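Bse634I restriction endonuclease (Geobacillus stearothermophilus, PDB 1KNV) cleaves double-stranded DNA as a type II restriction endonuclease, probably with the help of divalent metal ions, and assembles as a tetramer. Local coordinates at residues V11-E16 with K61-P66; S143-L148 with N214-L219. All blocks are in the same frame, centred on the assembly; numbering follows the deposited sequence.

Contact 1: V11-E16 with K61-P66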
ATOM      1  N   VAL B  11     -32.013 -10.178 -45.469  1.00 45.78           N
ATOM      2  CA  VAL B  11     -31.144  -9.442 -46.386  1.00 45.54           C
ATOM      3  C   VAL B  11     -31.977  -8.276 -46.909  1.00 45.66           C
ATOM      4  O   VAL B  11     -33.194  -8.392 -47.054  1.00 44.40           O
ATOM      5  CB  VAL B  11     -30.654 -10.309 -47.583  1.00 44.99           C
ATOM      6  CG1 VAL B  11     -29.758 -11.429 -47.087  1.00 44.16           C
ATOM      7  CG2 VAL B  11     -31.837 -10.872 -48.352  1.00 45.03           C
ATOM      8  N   GLU B  12     -31.328  -7.151 -47.179  1.00 47.06           N
ATOM      9  CA  GLU B  12     -32.032  -5.968 -47.654  1.00 48.83           C
ATOM     10  C   GLU B  12     -31.216  -5.224 -48.703  1.00 49.86           C
ATOM     11  O   GLU B  12     -29.986  -5.191 -48.632  1.00 50.00           O
ATOM     12  CB  GLU B  12     -32.338  -5.060 -46.458  1.00 49.61           C
ATOM     13  CG  GLU B  12     -32.641  -3.612 -46.775  1.00 50.70           C
ATOM     14  CD  GLU B  12     -32.995  -2.826 -45.525  1.00 51.99           C
ATOM     15  OE1 GLU B  12     -32.360  -3.057 -44.476  1.00 51.87           O
ATOM     16  OE2 GLU B  12     -33.903  -1.969 -45.592  1.00 53.47           O
ATOM     17  N   GLU B  13     -31.899  -4.658 -49.696  1.00 51.50           N
ATOM     18  CA  GLU B  13     -31.209  -3.900 -50.737  1.00 52.30           C
ATOM     19  C   GLU B  13     -31.377  -2.433 -50.420  1.00 50.97           C
ATOM     20  O   GLU B  13     -32.410  -1.993 -49.920  1.00 50.77           O
ATOM     21  CB  GLU B  13     -31.795  -4.099 -52.137  1.00 54.29           C
ATOM     22  CG  GLU B  13     -32.647  -5.318 -52.382  1.00 57.83           C
ATOM     23  CD  GLU B  13     -33.260  -5.277 -53.780  1.00 59.63           C
ATOM     24  OE1 GLU B  13     -33.209  -4.195 -54.419  1.00 60.23           O
ATOM     25  OE2 GLU B  13     -33.798  -6.311 -54.234  1.00 60.18           O
ATOM     26  N   TYR B  14     -30.355  -1.664 -50.729  1.00 49.51           N
ATOM     27  CA  TYR B  14     -30.425  -0.246 -50.492  1.00 49.08           C
ATOM     28  C   TYR B  14     -29.456   0.418 -51.441  1.00 50.14           C
ATOM     29  O   TYR B  14     -28.489  -0.198 -51.888  1.00 50.27           O
ATOM     30  CB  TYR B  14     -30.077   0.060 -49.032  1.00 46.12           C
ATOM     31  CG  TYR B  14     -28.632  -0.180 -48.659  1.00 43.54           C
ATOM     32  CD1 TYR B  14     -27.738   0.883 -48.542  1.00 41.96           C
ATOM     33  CD2 TYR B  14     -28.156  -1.473 -48.426  1.00 42.96           C
ATOM     34  CE1 TYR B  14     -26.405   0.671 -48.208  1.00 40.89           C
ATOM     35  CE2 TYR B  14     -26.821  -1.699 -48.093  1.00 41.61           C
ATOM     36  CZ  TYR B  14     -25.954  -0.619 -47.982  1.00 41.70           C
ATOM     37  OH  TYR B  14     -24.632  -0.826 -47.656  1.00 41.56           O
ATOM     38  N   LYS B  15     -29.741   1.665 -51.783  1.00 52.31           N
ATOM     39  CA  LYS B  15     -28.867   2.394 -52.672  1.00 56.03           C
ATOM     40  C   LYS B  15     -28.037   3.402 -51.892  1.00 57.53           C
ATOM     41  O   LYS B  15     -28.460   3.929 -50.860  1.00 58.74           O
ATOM     42  CB  LYS B  15     -29.663   3.109 -53.760  1.00 57.24           C
ATOM     43  CG  LYS B  15     -30.297   2.178 -54.775  1.00 58.91           C
ATOM     44  CD  LYS B  15     -30.952   2.981 -55.876  1.00 60.59           C
ATOM     45  CE  LYS B  15     -31.796   2.110 -56.780  1.00 62.11           C
ATOM     46  NZ  LYS B  15     -32.497   2.939 -57.803  1.00 63.73           N
ATOM     47  N   GLU B  16     -26.836   3.638 -52.398  1.00 58.50           N
ATOM     48  CA  GLU B  16     -25.889   4.570 -51.821  1.00 59.43           C
ATOM     49  C   GLU B  16     -25.152   5.142 -53.014  1.00 59.30           C
ATOM     50  O   GLU B  16     -24.471   4.412 -53.731  1.00 58.80           O
ATOM     51  CB  GLU B  16     -24.903   3.842 -50.916  1.00 60.51           C
ATOM     52  CG  GLU B  16     -25.126   4.071 -49.441  1.00 62.87           C
ATOM     53  CD  GLU B  16     -23.883   3.769 -48.639  1.00 64.07           C
ATOM     54  OE1 GLU B  16     -22.782   4.109 -49.122  1.00 65.40           O
ATOM     55  OE2 GLU B  16     -23.999   3.205 -47.531  1.00 65.30           O
ATOM     56  N   LYS B  61     -32.753 -14.907 -54.303  1.00 41.31           N
ATOM     57  CA  LYS B  61     -33.105 -13.547 -54.687  1.00 40.28           C
ATOM     58  C   LYS B  61     -32.185 -13.051 -55.799  1.00 40.02           C
ATOM     59  O   LYS B  61     -32.325 -11.922 -56.277  1.00 38.60           O
ATOM     60  CB  LYS B  61     -32.994 -12.613 -53.474  1.00 41.68           C
ATOM     61  CG  LYS B  61     -34.107 -12.740 -52.429  1.00 42.41           C
ATOM     62  CD  LYS B  61     -33.793 -11.860 -51.213  1.00 42.73           C
ATOM     63  CE  LYS B  61     -34.958 -11.763 -50.234  1.00 43.02           C
ATOM     64  NZ  LYS B  61     -35.992 -10.769 -50.652  1.00 43.44           N
ATOM     65  N   GLY B  62     -31.243 -13.905 -56.201  1.00 40.71           N
ATOM     66  CA  GLY B  62     -30.291 -13.560 -57.247  1.00 41.88           C
ATOM     67  C   GLY B  62     -29.544 -12.268 -56.970  1.00 42.89           C
ATOM     68  O   GLY B  62     -29.270 -11.486 -57.883  1.00 43.21           O
ATOM     69  N   LEU B  63     -29.196 -12.054 -55.705  1.00 43.57           N
ATOM     70  CA  LEU B  63     -28.501 -10.842 -55.287  1.00 42.94           C
ATOM     71  C   LEU B  63     -26.996 -11.015 -55.209  1.00 42.46           C
ATOM     72  O   LEU B  63     -26.491 -12.139 -55.192  1.00 41.82           O
ATOM     73  CB  LEU B  63     -29.022 -10.397 -53.919  1.00 43.80           C
ATOM     74  CG  LEU B  63     -30.527 -10.133 -53.841  1.00 43.93           C
ATOM     75  CD1 LEU B  63     -30.910  -9.806 -52.410  1.00 44.53           C
ATOM     76  CD2 LEU B  63     -30.898  -8.992 -54.778  1.00 44.23           C
ATOM     77  N   ALA B  64     -26.285  -9.891 -55.169  1.00 42.10           N
ATOM     78  CA  ALA B  64     -24.833  -9.917 -55.053  1.00 42.51           C
ATOM     79  C   ALA B  64     -24.551 -10.599 -53.718  1.00 42.31           C
ATOM     80  O   ALA B  64     -25.247 -10.355 -52.736  1.00 44.07           O
ATOM     81  CB  ALA B  64     -24.278  -8.494 -55.053  1.00 42.08           C
ATOM     82  N   ILE B  65     -23.541 -11.456 -53.673  1.00 41.29           N
ATOM     83  CA  ILE B  65     -23.230 -12.168 -52.440  1.00 40.42           C
ATOM     84  C   ILE B  65     -22.347 -11.375 -51.466  1.00 40.81           C
ATOM     85  O   ILE B  65     -21.294 -10.853 -51.846  1.00 39.90           O
ATOM     86  CB  ILE B  65     -22.549 -13.501 -52.763  1.00 39.85           C
ATOM     87  CG1 ILE B  65     -23.437 -14.306 -53.711  1.00 39.47           C
ATOM     88  CG2 ILE B  65     -22.289 -14.277 -51.484  1.00 39.70           C
ATOM     89  CD1 ILE B  65     -22.764 -15.535 -54.289  1.00 39.93           C
ATOM     90  N   PRO B  66     -22.780 -11.269 -50.192  1.00 40.89           N
ATOM     91  CA  PRO B  66     -22.044 -10.549 -49.147  1.00 40.87           C
ATOM     92  C   PRO B  66     -20.662 -11.160 -48.908  1.00 40.86           C
ATOM     93  O   PRO B  66     -20.509 -12.378 -48.916  1.00 40.89           O
ATOM     94  CB  PRO B  66     -22.958 -10.687 -47.932  1.00 40.43           C
ATOM     95  CG  PRO B  66     -24.312 -10.698 -48.544  1.00 40.35           C
ATOM     96  CD  PRO B  66     -24.114 -11.654 -49.699  1.00 40.85           C
TER
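V11 meets K61 and L63 through a single methyl, CG2. The side chains of V11 and K61 run past each other in opposite directions, so that CG2 of V11 rests on the aliphatic part of the lysine, 3.6 Å from CD and 3.8 Å from CE of K61. With CG of K61 beside its backbone N (chi1 -74°), the chain stays extended as far as CE and then bends, carrying NZ to a hydrogen bond with the backbone O of T6. The same valine methyl lies 4.3 Å from CD1 of L63, whose other branch is used two residues further along the strand: CD2 of L63 is 4.0 Å from OE2 of E13, the two side chains crossing at nearly a right angle. No hydrogen bond joins the segments, and OE2 of E13 stays 6.1 Å from NZ of K61, too far for a salt bridge. V11 is buried, and V54, V57 and V58 of helix 43-60 pack on it as well. G62, with its positive phi, ends that helix in a Schellman motif; K61 and L63, on either side of it, both point toward the first strand of the N-terminal beta hairpin formed by strands 11-16 and 19-24.

Contact 2: S143-L148 with N214-L219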
ATOM      1  N   SER B 143     -12.323  -0.467 -20.600  1.00 22.67           N
ATOM      2  CA  SER B 143     -13.096  -1.054 -21.692  1.00 24.01           C
ATOM      3  C   SER B 143     -14.276  -1.815 -21.098  1.00 23.37           C
ATOM      4  O   SER B 143     -14.431  -1.875 -19.878  1.00 23.06           O
ATOM      5  CB  SER B 143     -12.223  -2.006 -22.517  1.00 24.30           C
ATOM      6  OG  SER B 143     -11.686  -3.029 -21.697  1.00 25.82           O
ATOM      7  N   ASN B 144     -15.101  -2.396 -21.963  1.00 23.36           N
ATOM      8  CA  ASN B 144     -16.278  -3.141 -21.534  1.00 21.73           C
ATOM      9  C   ASN B 144     -16.155  -4.643 -21.618  1.00 21.81           C
ATOM     10  O   ASN B 144     -15.817  -5.185 -22.673  1.00 21.64           O
ATOM     11  CB  ASN B 144     -17.484  -2.782 -22.394  1.00 22.97           C
ATOM     12  CG  ASN B 144     -18.126  -1.501 -21.989  1.00 24.05           C
ATOM     13  OD1 ASN B 144     -17.558  -0.717 -21.242  1.00 25.45           O
ATOM     14  ND2 ASN B 144     -19.325  -1.265 -22.498  1.00 25.25           N
ATOM     15  N   PRO B 145     -16.412  -5.341 -20.506  1.00 21.49           N
ATOM     16  CA  PRO B 145     -16.339  -6.800 -20.566  1.00 21.53           C
ATOM     17  C   PRO B 145     -17.588  -7.126 -21.392  1.00 21.60           C
ATOM     18  O   PRO B 145     -18.553  -6.352 -21.378  1.00 21.28           O
ATOM     19  CB  PRO B 145     -16.480  -7.211 -19.106  1.00 21.75           C
ATOM     20  CG  PRO B 145     -17.307  -6.141 -18.535  1.00 23.07           C
ATOM     21  CD  PRO B 145     -16.707  -4.889 -19.140  1.00 21.49           C
ATOM     22  N   ASP B 146     -17.580  -8.232 -22.125  1.00 20.76           N
ATOM     23  CA  ASP B 146     -18.727  -8.568 -22.957  1.00 20.48           C
ATOM     24  C   ASP B 146     -19.912  -9.027 -22.124  1.00 20.63           C
ATOM     25  O   ASP B 146     -21.068  -8.932 -22.554  1.00 20.39           O
ATOM     26  CB  ASP B 146     -18.345  -9.658 -23.956  1.00 22.39           C
ATOM     27  CG  ASP B 146     -17.229  -9.218 -24.891  1.00 22.90           C
ATOM     28  OD1 ASP B 146     -17.366  -8.149 -25.536  1.00 24.30           O
ATOM     29  OD2 ASP B 146     -16.213  -9.933 -24.975  1.00 24.94           O
ATOM     30  N   LEU B 147     -19.635  -9.500 -20.924  1.00 20.63           N
ATOM     31  CA  LEU B 147     -20.695  -9.992 -20.066  1.00 20.31           C
ATOM     32  C   LEU B 147     -20.448  -9.566 -18.620  1.00 19.95           C
ATOM     33  O   LEU B 147     -19.330  -9.670 -18.106  1.00 18.03           O
ATOM     34  CB  LEU B 147     -20.703 -11.511 -20.161  1.00 22.42           C
ATOM     35  CG  LEU B 147     -21.758 -12.395 -19.537  1.00 24.12           C
ATOM     36  CD1 LEU B 147     -23.055 -11.971 -20.155  1.00 24.22           C
ATOM     37  CD2 LEU B 147     -21.451 -13.872 -19.794  1.00 24.20           C
ATOM     38  N   LEU B 148     -21.490  -9.048 -17.976  1.00 19.89           N
ATOM     39  CA  LEU B 148     -21.419  -8.620 -16.580  1.00 21.50           C
ATOM     40  C   LEU B 148     -22.364  -9.413 -15.666  1.00 20.49           C
ATOM     41  O   LEU B 148     -23.537  -9.611 -16.003  1.00 20.49           O
ATOM     42  CB  LEU B 148     -21.832  -7.164 -16.426  1.00 22.68           C
ATOM     43  CG  LEU B 148     -20.966  -6.018 -16.863  1.00 24.59           C
ATOM     44  CD1 LEU B 148     -21.606  -4.719 -16.372  1.00 24.96           C
ATOM     45  CD2 LEU B 148     -19.605  -6.243 -16.275  1.00 25.02           C
ATOM     46  N   ASN B 214      -6.519  -7.036 -16.138  1.00 14.83           N
ATOM     47  CA  ASN B 214      -5.672  -6.159 -15.330  1.00 15.09           C
ATOM     48  C   ASN B 214      -6.288  -4.790 -15.150  1.00 14.66           C
ATOM     49  O   ASN B 214      -6.249  -4.234 -14.055  1.00 14.05           O
ATOM     50  CB  ASN B 214      -4.297  -6.006 -15.970  1.00 13.90           C
ATOM     51  CG  ASN B 214      -3.343  -7.071 -15.516  1.00 14.73           C
ATOM     52  OD1 ASN B 214      -2.977  -7.119 -14.339  1.00 15.44           O
ATOM     53  ND2 ASN B 214      -2.938  -7.946 -16.436  1.00 14.13           N
ATOM     54  N   ILE B 215      -6.857  -4.258 -16.233  1.00 16.18           N
ATOM     55  CA  ILE B 215      -7.495  -2.936 -16.231  1.00 17.21           C
ATOM     56  C   ILE B 215      -8.706  -2.874 -15.303  1.00 17.55           C
ATOM     57  O   ILE B 215      -8.816  -1.965 -14.467  1.00 16.61           O
ATOM     58  CB  ILE B 215      -7.942  -2.521 -17.661  1.00 16.47           C
ATOM     59  CG1 ILE B 215      -6.723  -2.140 -18.492  1.00 15.68           C
ATOM     60  CG2 ILE B 215      -8.889  -1.327 -17.600  1.00 16.53           C
ATOM     61  CD1 ILE B 215      -6.050  -0.866 -17.997  1.00 17.26           C
ATOM     62  N   LEU B 216      -9.608  -3.840 -15.446  1.00 15.66           N
ATOM     63  CA  LEU B 216     -10.806  -3.867 -14.628  1.00 17.36           C
ATOM     64  C   LEU B 216     -10.546  -4.236 -13.165  1.00 18.49           C
ATOM     65  O   LEU B 216     -11.080  -3.599 -12.255  1.00 19.95           O
ATOM     66  CB  LEU B 216     -11.830  -4.821 -15.247  1.00 18.29           C
ATOM     67  CG  LEU B 216     -12.336  -4.383 -16.625  1.00 19.74           C
ATOM     68  CD1 LEU B 216     -13.218  -5.464 -17.209  1.00 19.39           C
ATOM     69  CD2 LEU B 216     -13.099  -3.062 -16.501  1.00 20.77           C
ATOM     70  N   LYS B 217      -9.737  -5.262 -12.928  1.00 17.20           N
ATOM     71  CA  LYS B 217      -9.448  -5.656 -11.555  1.00 17.24           C
ATOM     72  C   LYS B 217      -8.707  -4.569 -10.774  1.00 16.08           C
ATOM     73  O   LYS B 217      -8.972  -4.363  -9.589  1.00 15.37           O
ATOM     74  CB  LYS B 217      -8.639  -6.954 -11.519  1.00 17.01           C
ATOM     75  CG  LYS B 217      -9.459  -8.195 -11.775  1.00 18.08           C
ATOM     76  CD  LYS B 217      -8.638  -9.428 -11.436  1.00 18.70           C
ATOM     77  CE  LYS B 217      -9.507 -10.649 -11.414  1.00 18.78           C
ATOM     78  NZ  LYS B 217      -8.795 -11.787 -10.785  1.00 20.09           N
ATOM     79  N   SER B 218      -7.773  -3.881 -11.414  1.00 15.23           N
ATOM     80  CA  SER B 218      -7.054  -2.836 -10.707  1.00 16.33           C
ATOM     81  C   SER B 218      -8.010  -1.679 -10.399  1.00 17.23           C
ATOM     82  O   SER B 218      -7.912  -1.038  -9.346  1.00 16.95           O
ATOM     83  CB  SER B 218      -5.859  -2.357 -11.531  1.00 16.78           C
ATOM     84  OG  SER B 218      -6.260  -1.793 -12.767  1.00 17.89           O
ATOM     85  N   LEU B 219      -8.950  -1.429 -11.311  1.00 16.97           N
ATOM     86  CA  LEU B 219      -9.926  -0.362 -11.120  1.00 16.81           C
ATOM     87  C   LEU B 219     -10.744  -0.670  -9.868  1.00 16.47           C
ATOM     88  O   LEU B 219     -11.002   0.214  -9.042  1.00 17.21           O
ATOM     89  CB  LEU B 219     -10.863  -0.265 -12.326  1.00 17.74           C
ATOM     90  CG  LEU B 219     -11.889   0.876 -12.332  1.00 19.09           C
ATOM     91  CD1 LEU B 219     -11.177   2.199 -12.577  1.00 20.22           C
ATOM     92  CD2 LEU B 219     -12.929   0.644 -13.425  1.00 20.70           C
TER
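One leucine, L216, makes both of the close contacts here, and one of its two methyls lies against a backbone carbonyl oxygen: CD2 of L216 is 3.8 Å from O of S143. The other branch meets a proline ring. CD1 of L216 lies 4.0 Å from CD and 4.2 Å from CB of P145, the two side chains crossing obliquely. With CG of L216 beside its own backbone N (chi1 -64°) and chi2 extended at 174°, the fork of methyls reaches out from helix 203-227, one branch at S143 and one at P145. F112 also touches L216. This loop leads into strand 147-151 of the mixed central sheet of the PD-(D/E)XK nuclease fold; at the start of that strand D146 and L147 are paired with the single residue V195, a classic beta bulge. D146, directly after the packed proline, is a calcium ligand in another structure of this protein; here OD2 of D146 accepts a hydrogen bond from the backbone N of L197, a second calcium-site residue. S143 adds a polar tie to the same helix, its OG being hydrogen-bonded to E212. The helix also adjoins a second subunit: I215 and S218 pack on T257 of that chain, and N214 on its H211.

From the N terminus the chain first forms the hairpin of strands 11-16 and 19-24, then runs through helices 26-33 and 43-60. Contact 1 closes this loop of 44 residues by setting the first strand against the loop between helices 43-60 and 68-93. Only after that does the chain enter the mixed sheet, at strand 99-103. Contact 2 opens at 143-148 and closes at 214-219, its 65-residue loop including strand 191-198, the neighbour of 147-151 in the sheet. The loops follow in series, neither nested nor crossed. Their centres are 38 Å apart, on opposite sides of the chain's centre: contact 1 ties together the N-terminal periphery, contact 2 joins the loop leading into the sheet to a helix next to another subunit.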